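Local coordinates for putative hemin storage protein (Bordetella bronchiseptica, PDB 6AU1) that cleaves deacetylated poly-beta-1,6-N-acetylglucosamine through the glycoside hydrolase domain held in this chain, an activity by which PgaB orthologues can disrupt bacterial biofilms, at residues P5-V10 and A40-Y45; T115-G120 and D167-S172; I330-Y335 and D351-K356. All blocks are in the same frame, centred on the assembly; numbering follows the deposited sequence.

Contact 1 (P5-V10 and A40-Y45)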
loop_
_atom_site.group_PDB
_atom_site.type_symbol
_atom_site.label_atom_id
_atom_site.label_comp_id
_atom_site.label_asym_id
_atom_site.label_seq_id
_atom_site.Cartn_x
_atom_site.Cartn_y
_atom_site.Cartn_z
ATOM N N PRO A 5 7.279 -0.523 21.802
ATOM C CA PRO A 5 6.300 -0.876 20.771
ATOM C C PRO A 5 6.953 -1.531 19.555
ATOM O O PRO A 5 7.918 -0.992 19.012
ATOM C CB PRO A 5 5.681 0.477 20.407
ATOM C CG PRO A 5 6.727 1.510 20.792
ATOM C CD PRO A 5 7.808 0.835 21.601
ATOM N N ILE A 6 6.436 -2.685 19.140
ATOM C CA ILE A 6 7.021 -3.423 18.025
ATOM C C ILE A 6 5.943 -3.906 17.065
ATOM O O ILE A 6 4.930 -4.460 17.494
ATOM C CB ILE A 6 7.841 -4.639 18.520
ATOM C CG1 ILE A 6 8.982 -4.184 19.426
ATOM C CG2 ILE A 6 8.410 -5.418 17.349
ATOM C CD1 ILE A 6 9.828 -5.316 19.947
ATOM N N GLU A 7 6.150 -3.690 15.766
ATOM C CA GLU A 7 5.234 -4.232 14.769
ATOM C C GLU A 7 5.899 -5.366 14.021
ATOM O O GLU A 7 7.055 -5.271 13.614
ATOM C CB GLU A 7 4.769 -3.161 13.773
ATOM C CG GLU A 7 3.886 -2.086 14.387
ATOM C CD GLU A 7 2.578 -2.638 14.949
ATOM O OE1 GLU A 7 1.926 -3.449 14.265
ATOM O OE2 GLU A 7 2.212 -2.259 16.086
ATOM N N ARG A 8 5.161 -6.449 13.865
ATOM C CA ARG A 8 5.600 -7.582 13.075
ATOM C C ARG A 8 4.403 -7.935 12.237
ATOM O O ARG A 8 3.396 -8.382 12.773
ATOM C CB ARG A 8 6.035 -8.754 13.965
ATOM C CG ARG A 8 7.177 -8.416 14.927
ATOM C CD ARG A 8 8.487 -8.267 14.163
ATOM N NE ARG A 8 9.522 -7.533 14.902
ATOM C CZ ARG A 8 10.268 -8.061 15.860
ATOM N NH1 ARG A 8 10.073 -9.321 16.217
ATOM N NH2 ARG A 8 11.189 -7.334 16.473
ATOM N N ILE A 9 4.466 -7.674 10.937
ATOM C CA ILE A 9 3.234 -7.759 10.169
ATOM C C ILE A 9 3.294 -8.769 9.042
ATOM O O ILE A 9 4.362 -9.144 8.567
ATOM C CB ILE A 9 2.828 -6.371 9.609
ATOM C CG1 ILE A 9 3.820 -5.879 8.548
ATOM C CG2 ILE A 9 2.720 -5.342 10.755
ATOM C CD1 ILE A 9 3.458 -6.282 7.104
ATOM N N VAL A 10 2.114 -9.217 8.634
ATOM C CA VAL A 10 1.976 -10.130 7.512
ATOM C C VAL A 10 0.955 -9.522 6.576
ATOM O O VAL A 10 -0.148 -9.184 7.000
ATOM C CB VAL A 10 1.505 -11.544 7.956
ATOM C CG1 VAL A 10 1.352 -12.464 6.731
ATOM C CG2 VAL A 10 2.467 -12.156 8.974
ATOM N N ALA A 40 1.493 -15.469 15.196
ATOM C CA ALA A 40 1.134 -14.381 16.107
ATOM C C ALA A 40 1.797 -13.036 15.772
ATOM O O ALA A 40 2.480 -12.453 16.619
ATOM C CB ALA A 40 1.471 -14.779 17.546
ATOM N N PRO A 41 1.593 -12.533 14.547
ATOM C CA PRO A 41 2.079 -11.185 14.233
ATOM C C PRO A 41 1.281 -10.121 14.989
ATOM O O PRO A 41 0.225 -10.422 15.552
ATOM C CB PRO A 41 1.837 -11.071 12.722
ATOM C CG PRO A 41 0.618 -11.931 12.509
ATOM C CD PRO A 41 0.814 -13.105 13.430
ATOM N N SER A 42 1.776 -8.888 15.013
ATOM C CA SER A 42 1.020 -7.804 15.631
ATOM C C SER A 42 -0.206 -7.471 14.785
ATOM O O SER A 42 -1.280 -7.196 15.323
ATOM C CB SER A 42 1.897 -6.558 15.828
ATOM O OG SER A 42 2.424 -6.093 14.610
ATOM N N ALA A 43 -0.056 -7.543 13.463
ATOM C CA ALA A 43 -1.128 -7.152 12.557
ATOM C C ALA A 43 -1.064 -7.921 11.245
ATOM O O ALA A 43 0.021 -8.292 10.796
ATOM C CB ALA A 43 -1.066 -5.649 12.282
ATOM N N VAL A 44 -2.237 -8.166 10.662
ATOM C CA VAL A 44 -2.333 -8.601 9.270
ATOM C C VAL A 44 -2.829 -7.442 8.418
ATOM O O VAL A 44 -3.835 -6.805 8.746
ATOM C CB VAL A 44 -3.270 -9.816 9.111
ATOM C CG1 VAL A 44 -3.583 -10.083 7.617
ATOM C CG2 VAL A 44 -2.636 -11.025 9.774
ATOM N N TYR A 45 -2.106 -7.157 7.338
ATOM C CA TYR A 45 -2.540 -6.166 6.367
ATOM C C TYR A 45 -3.359 -6.896 5.310
ATOM O O TYR A 45 -2.800 -7.635 4.510
ATOM C CB TYR A 45 -1.343 -5.464 5.717
ATOM C CG TYR A 45 -0.531 -4.578 6.646
ATOM C CD1 TYR A 45 -0.952 -4.301 7.941
ATOM C CD2 TYR A 45 0.640 -3.977 6.194
ATOM C CE1 TYR A 45 -0.193 -3.472 8.777
ATOM C CE2 TYR A 45 1.391 -3.152 7.010
ATOM C CZ TYR A 45 0.969 -2.897 8.292
ATOM O OH TYR A 45 1.729 -2.068 9.093
HETATM O O HOH W 1 1.208 -2.019 11.764
#

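Contact 2 (T115-G120 and D167-S172)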
loop_
_atom_site.group_PDB
_atom_site.type_symbol
_atom_site.label_atom_id
_atom_site.label_comp_id
_atom_site.label_asym_id
_atom_site.label_seq_id
_atom_site.Cartn_x
_atom_site.Cartn_y
_atom_site.Cartn_z
ATOM N N THR A 115 1.736 14.472 -19.380
ATOM C CA THR A 115 2.052 15.293 -20.547
ATOM C C THR A 115 2.711 14.502 -21.679
ATOM O O THR A 115 2.749 14.959 -22.831
ATOM C CB THR A 115 2.998 16.458 -20.174
ATOM O OG1 THR A 115 4.203 15.928 -19.620
ATOM C CG2 THR A 115 2.344 17.376 -19.151
ATOM N N THR A 116 3.251 13.331 -21.359
ATOM C CA THR A 116 4.060 12.591 -22.327
ATOM C C THR A 116 3.555 11.179 -22.631
ATOM O O THR A 116 3.804 10.650 -23.720
ATOM C CB THR A 116 5.518 12.475 -21.850
ATOM O OG1 THR A 116 5.547 11.785 -20.595
ATOM C CG2 THR A 116 6.147 13.860 -21.696
ATOM N N ARG A 117 2.854 10.576 -21.678
ATOM C CA ARG A 117 2.398 9.191 -21.832
ATOM C C ARG A 117 1.357 9.062 -22.953
ATOM O O ARG A 117 0.551 9.965 -23.176
ATOM C CB ARG A 117 1.851 8.673 -20.488
ATOM C CG ARG A 117 1.233 7.287 -20.517
ATOM C CD ARG A 117 1.179 6.677 -19.108
ATOM N NE ARG A 117 0.696 7.622 -18.099
ATOM C CZ ARG A 117 -0.587 7.814 -17.799
ATOM N NH1 ARG A 117 -0.930 8.696 -16.868
ATOM N NH2 ARG A 117 -1.531 7.127 -18.434
ATOM N N LYS A 118 1.427 7.960 -23.696
ATOM C CA LYS A 118 0.485 7.687 -24.784
ATOM C C LYS A 118 -0.445 6.556 -24.349
ATOM O O LYS A 118 -0.163 5.836 -23.385
ATOM C CB LYS A 118 1.237 7.316 -26.076
ATOM C CG LYS A 118 2.072 8.456 -26.677
ATOM C CD LYS A 118 1.237 9.315 -27.609
ATOM C CE LYS A 118 1.943 10.613 -27.969
ATOM N NZ LYS A 118 1.172 11.378 -28.993
ATOM N N PRO A 119 -1.577 6.392 -25.045
ATOM C CA PRO A 119 -2.337 5.168 -24.781
ATOM C C PRO A 119 -1.497 3.926 -25.077
ATOM O O PRO A 119 -0.575 4.006 -25.894
ATOM C CB PRO A 119 -3.518 5.257 -25.767
ATOM C CG PRO A 119 -3.582 6.677 -26.186
ATOM C CD PRO A 119 -2.200 7.248 -26.069
ATOM N N GLY A 120 -1.814 2.803 -24.437
ATOM C CA GLY A 120 -1.203 1.539 -24.798
ATOM C C GLY A 120 0.104 1.260 -24.082
ATOM O O GLY A 120 0.868 0.386 -24.499
ATOM N N ASP A 167 6.813 12.855 -12.749
ATOM C CA ASP A 167 7.102 14.272 -12.955
ATOM C C ASP A 167 6.469 14.810 -14.245
ATOM O O ASP A 167 6.775 15.921 -14.667
ATOM C CB ASP A 167 8.620 14.517 -12.940
ATOM C CG ASP A 167 9.378 13.638 -13.921
ATOM O OD1 ASP A 167 8.759 12.779 -14.583
ATOM O OD2 ASP A 167 10.616 13.800 -14.009
ATOM N N THR A 168 5.567 14.029 -14.841
ATOM C CA THR A 168 4.753 14.486 -15.975
ATOM C C THR A 168 3.266 14.497 -15.625
ATOM O O THR A 168 2.411 14.743 -16.491
ATOM C CB THR A 168 4.954 13.593 -17.230
ATOM O OG1 THR A 168 4.393 12.293 -16.986
ATOM C CG2 THR A 168 6.436 13.464 -17.562
ATOM N N GLU A 169 2.964 14.217 -14.352
ATOM C CA GLU A 169 1.592 14.047 -13.870
ATOM C C GLU A 169 1.341 14.942 -12.657
ATOM O O GLU A 169 2.297 15.379 -12.024
ATOM C CB GLU A 169 1.354 12.584 -13.466
ATOM C CG GLU A 169 1.509 11.579 -14.601
ATOM C CD GLU A 169 1.535 10.138 -14.096
ATOM O OE1 GLU A 169 1.142 9.237 -14.867
ATOM O OE2 GLU A 169 1.939 9.907 -12.935
ATOM N N ASP A 170 0.092 15.231 -12.295
ATOM C CA ASP A 170 -1.138 14.997 -13.041
ATOM C C ASP A 170 -1.335 16.199 -13.979
ATOM O O ASP A 170 -1.288 17.341 -13.526
ATOM C CB ASP A 170 -2.286 14.845 -12.025
ATOM C CG ASP A 170 -3.616 14.510 -12.653
ATOM O OD1 ASP A 170 -3.786 14.646 -13.880
ATOM O OD2 ASP A 170 -4.507 14.112 -11.875
ATOM N N SER A 171 -1.523 15.946 -15.275
ATOM C CA SER A 171 -1.634 17.026 -16.265
ATOM C C SER A 171 -3.080 17.351 -16.658
ATOM O O SER A 171 -3.330 18.152 -17.569
ATOM C CB SER A 171 -0.830 16.670 -17.523
ATOM O OG SER A 171 -1.361 15.506 -18.140
ATOM N N SER A 172 -4.033 16.747 -15.961
ATOM C CA SER A 172 -5.448 16.957 -16.267
ATOM C C SER A 172 -5.846 18.394 -15.922
ATOM O O SER A 172 -5.181 19.043 -15.111
ATOM C CB SER A 172 -6.313 15.944 -15.506
ATOM O OG SER A 172 -6.296 16.195 -14.113
HETATM O O HOH W 2 3.435 8.593 -17.032
#

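Contact 3 (I330-Y335 and D351-K356)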
loop_
_atom_site.group_PDB
_atom_site.type_symbol
_atom_site.label_atom_id
_atom_site.label_comp_id
_atom_site.label_asym_id
_atom_site.label_seq_id
_atom_site.Cartn_x
_atom_site.Cartn_y
_atom_site.Cartn_z
ATOM N N ILE A 330 13.625 -2.720 14.217
ATOM C CA ILE A 330 12.876 -3.768 14.903
ATOM C C ILE A 330 11.440 -3.957 14.414
ATOM O O ILE A 330 10.773 -4.902 14.837
ATOM C CB ILE A 330 12.852 -3.512 16.423
ATOM C CG1 ILE A 330 12.266 -2.133 16.733
ATOM C CG2 ILE A 330 14.264 -3.616 16.994
ATOM C CD1 ILE A 330 10.783 -2.124 17.043
ATOM N N ASN A 331 10.960 -3.070 13.540
ATOM C CA ASN A 331 9.643 -3.251 12.941
ATOM C C ASN A 331 9.777 -3.766 11.518
ATOM O O ASN A 331 10.467 -3.155 10.706
ATOM C CB ASN A 331 8.849 -1.943 12.938
ATOM C CG ASN A 331 8.746 -1.319 14.307
ATOM O OD1 ASN A 331 7.971 -1.772 15.151
ATOM N ND2 ASN A 331 9.520 -0.260 14.538
ATOM N N TYR A 332 9.136 -4.893 11.219
ATOM C CA TYR A 332 9.269 -5.493 9.897
ATOM C C TYR A 332 8.155 -6.493 9.673
ATOM O O TYR A 332 7.318 -6.707 10.545
ATOM C CB TYR A 332 10.650 -6.155 9.708
ATOM C CG TYR A 332 11.065 -7.093 10.820
ATOM C CD1 TYR A 332 10.551 -8.382 10.897
ATOM C CD2 TYR A 332 11.982 -6.689 11.784
ATOM C CE1 TYR A 332 10.929 -9.241 11.924
ATOM C CE2 TYR A 332 12.371 -7.545 12.813
ATOM C CZ TYR A 332 11.831 -8.818 12.868
ATOM O OH TYR A 332 12.203 -9.666 13.877
ATOM N N GLY A 333 8.143 -7.088 8.493
ATOM C CA GLY A 333 7.097 -8.034 8.148
ATOM C C GLY A 333 7.339 -8.561 6.756
ATOM O O GLY A 333 8.411 -8.336 6.181
ATOM N N TYR A 334 6.363 -9.269 6.199
ATOM C CA TYR A 334 6.566 -9.793 4.858
ATOM C C TYR A 334 5.262 -9.844 4.071
ATOM O O TYR A 334 4.161 -9.860 4.631
ATOM C CB TYR A 334 7.217 -11.189 4.895
ATOM C CG TYR A 334 6.325 -12.267 5.474
ATOM C CD1 TYR A 334 5.387 -12.926 4.675
ATOM C CD2 TYR A 334 6.420 -12.635 6.811
ATOM C CE1 TYR A 334 4.559 -13.906 5.205
ATOM C CE2 TYR A 334 5.600 -13.613 7.350
ATOM C CZ TYR A 334 4.674 -14.252 6.541
ATOM O OH TYR A 334 3.848 -15.224 7.063
ATOM N N TYR A 335 5.438 -9.874 2.754
ATOM C CA TYR A 335 4.360 -9.999 1.783
ATOM C C TYR A 335 4.882 -10.908 0.676
ATOM O O TYR A 335 6.010 -10.727 0.231
ATOM C CB TYR A 335 3.965 -8.623 1.219
ATOM C CG TYR A 335 2.947 -8.701 0.105
ATOM C CD1 TYR A 335 1.695 -9.264 0.326
ATOM C CD2 TYR A 335 3.227 -8.201 -1.165
ATOM C CE1 TYR A 335 0.747 -9.335 -0.703
ATOM C CE2 TYR A 335 2.292 -8.267 -2.193
ATOM C CZ TYR A 335 1.051 -8.841 -1.954
ATOM O OH TYR A 335 0.123 -8.912 -2.980
ATOM N N ASP A 351 10.317 -17.540 15.500
ATOM C CA ASP A 351 11.100 -16.880 16.537
ATOM C C ASP A 351 11.402 -15.419 16.197
ATOM O O ASP A 351 11.520 -14.595 17.103
ATOM C CB ASP A 351 12.404 -17.646 16.847
ATOM C CG ASP A 351 13.286 -17.882 15.624
ATOM O OD1 ASP A 351 12.980 -17.393 14.517
ATOM O OD2 ASP A 351 14.320 -18.574 15.797
ATOM N N VAL A 352 11.512 -15.086 14.915
ATOM C CA VAL A 352 11.788 -13.695 14.564
ATOM C C VAL A 352 10.516 -12.879 14.299
ATOM O O VAL A 352 10.566 -11.653 14.259
ATOM C CB VAL A 352 12.721 -13.579 13.339
ATOM C CG1 VAL A 352 14.148 -13.939 13.733
ATOM C CG2 VAL A 352 12.225 -14.439 12.181
ATOM N N MET A 353 9.375 -13.543 14.138
ATOM C CA MET A 353 8.142 -12.800 13.909
ATOM C C MET A 353 7.390 -12.625 15.218
ATOM O O MET A 353 6.420 -11.873 15.286
ATOM C CB MET A 353 7.271 -13.484 12.853
ATOM C CG MET A 353 7.728 -13.244 11.416
ATOM S SD MET A 353 7.556 -11.518 10.885
ATOM C CE MET A 353 5.765 -11.342 10.865
ATOM N N SER A 354 7.864 -13.307 16.259
ATOM C CA SER A 354 7.300 -13.188 17.603
ATOM C C SER A 354 7.445 -11.773 18.154
ATOM O O SER A 354 8.462 -11.107 17.930
ATOM C CB SER A 354 7.969 -14.185 18.554
ATOM O OG SER A 354 7.590 -13.945 19.901
ATOM N N LEU A 355 6.425 -11.319 18.878
ATOM C CA LEU A 355 6.419 -9.968 19.439
ATOM C C LEU A 355 7.270 -9.861 20.704
ATOM O O LEU A 355 7.343 -8.799 21.325
ATOM C CB LEU A 355 4.982 -9.520 19.732
ATOM C CG LEU A 355 4.102 -9.267 18.501
ATOM C CD1 LEU A 355 2.671 -8.918 18.905
ATOM C CD2 LEU A 355 4.703 -8.173 17.633
ATOM N N LYS A 356 7.907 -10.963 21.088
ATOM C CA LYS A 356 8.889 -10.940 22.169
ATOM C C LYS A 356 10.294 -10.869 21.576
ATOM O O LYS A 356 11.105 -11.777 21.759
ATOM C CB LYS A 356 8.744 -12.172 23.064
#

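Contact 1 (P5-V10 and A40-Y45)
Ile9 and Val10 pair with Ala43 and Val44 in two parallel beta bridges between strands 8-12 and 43-47. With helix 22-39 between them, the strands form a beta-alpha-beta crossover, the repeating unit of a TIM barrel. Val10 uses both of its polar backbone atoms. Its N donates to Ala43 O at 3.1 Å, and its O accepts from Tyr45 N at 2.8 Å. Just before the paired residues, Ser42 N donates to Arg8 O.

Ser42 also reaches back with its side chain. Its chi1 of 59° sets OG between its own backbone N and carbonyl carbon, facing the other segment. Arg8 N donates to this OG at 2.9 Å, with an N-H...O angle of 158°. Ser42 OG also lies 2.7 Å from Glu7 OE1. A water joins Glu7 OE1 to Tyr45 OH, which lies 2.7 Å from the water oxygen.

Ile9 lies over one face of the Tyr45 ring. Its CB is 4.3 Å from the ring centroid, a CH-pi contact, and CD1 is 3.8 Å from Tyr45 CE2. Both residues also touch Ile298 of strand 297-305, on the inner side of the barrel. From the opposite face of the sheet, Val10 CG2 meets Pro41 CB at 4.0 Å and Met36 of helix 22-39 packs on Val10 and Val44.

The chemistry therefore changes along the pair. Backbone bonds and apolar cover hold the strands, while at their start the Ser42 hydroxyl takes a backbone N-H, and a water links the Glu7 carboxylate to the Tyr45 hydroxyl.

Contact 2 (T115-G120 and D167-S172)
Arg117 and Glu169 form the salt bridge between two loops. The first torsion of Arg117 (chi1 175°) sends CG away from the backbone N, and a bend at chi3 (45°) turns the guanidinium back toward Glu169. Glu169 runs out extended beyond CG. The two flat groups stand almost perpendicular, with their planes 83° apart. Arg117 NH1 meets Glu169 OE1 at 2.9 Å, on the anti side of the carboxylate and tilted out of both planes. This is the single direct bond of the pair. A water supports it: it accepts from Arg117 NE at 3.1 Å and donates to Glu169 OE1 at 3.2 Å. Glu169 OE1 has a second cationic partner in Arg129, so its negative charge is probably well balanced.

Thr115 N donates to Thr168 O at 3.0 Å. Thr115 OG1 sits between its own backbone N and carbonyl carbon, with CG2 anti to that carbon. This points OG1 to Thr168 CB at 3.4 Å and the methyl CG2 to Ser171 CB at 3.6 Å. Thr116 OG1 approaches Thr168 CG2 at 3.6 Å, the side chains crossing at about a right angle. Thr168 OG1 is hydrogen-bonded to Ser114.

After a cis peptide between Glu169 and Asp170, an Asx turn follows. Ser172 N and OG both donate to Asp170 OD1, from the same face of its carboxylate.

Ser172 is the N-cap of helix 173-181, so the second loop leads straight into a helix. The first loop runs from strand 89-94 to helix 135-151, and the second follows strand 156-159. Ile188 of helix 188-193 touches Thr115 and Ser171, and Arg192 lies against Thr168. The contact thus joins two surface loops that follow neighbouring parallel strands of the barrel.

Contact 3 (I330-Y335 and D351-K356)
Tyr332 and Tyr334 both carry their rings at a positive chi1, 50° and 68°. In Tyr332 this takes the ring to the end of helix 346-353. In Tyr334 it puts the ring where Met353 CE reaches its CE2. Met353 answers with a chain folded at chi2 and chi3, which curls its sulfur and methyl back over the strand.

Tyr332 reaches furthest. Its OH donates to Val352 O at 2.6 Å. The approach lies in the carbonyl plane, on a lone pair of the oxygen, with a C=O...O angle of 142°. Val352 O also sits near the plane of the ring, at its edge. The phenol oxygen has a second partner, Arg325 of helix 314-326. Val352 CB comes within 4.0 Å of Tyr332 OH.

Met353 fits between the two rings. Its SD stands at the edge of the Tyr332 ring, 5.4 Å from the centroid and 4.2 Å from Tyr332 CE1, a Met-aromatic contact. The same sulfur is 4.5 Å from Gly333 CA. One atom further on, Met353 CE touches Tyr334 CE2 at 4.2 Å. Leu39 of helix 22-39 and Met321 of helix 314-326 also pack on Met353. The far end of Tyr334 is held by Asp337 through its OH.

Beyond the helix, Ser354 OG accepts from Lys356 N at 3.2 Å in an ST turn, and the chain then runs on to its C-terminus.

The closing helix is thus held to the last barrel strand by one short polar bond set beside apolar and sulfur contacts. The Tyr332 hydroxyl satisfies a carbonyl in the last turn of that helix. The bond that Arg325 gives to the same hydroxyl probably makes it a stronger donor.

Contacts 1 and 3 are buried and share one side of the barrel, while contact 2 lies at the surface on the opposite side of the chain's centre. Strands 8-12 and 332-335, from contacts 1 and 3, are neighbours in the sheet, so the first and last barrel strands meet there. The two contacts touch directly: Glu7 N bonds to Asn331 OD1 and Arg8 NE to Ile330 O. Contact 1 relies on strand pairing, contact 3 on side chains between strand and helix. Contact 2 involves no regular strand or helix in its segments and is the only one with a salt bridge across it. Its nearest atoms are about 24 Å from contact 1.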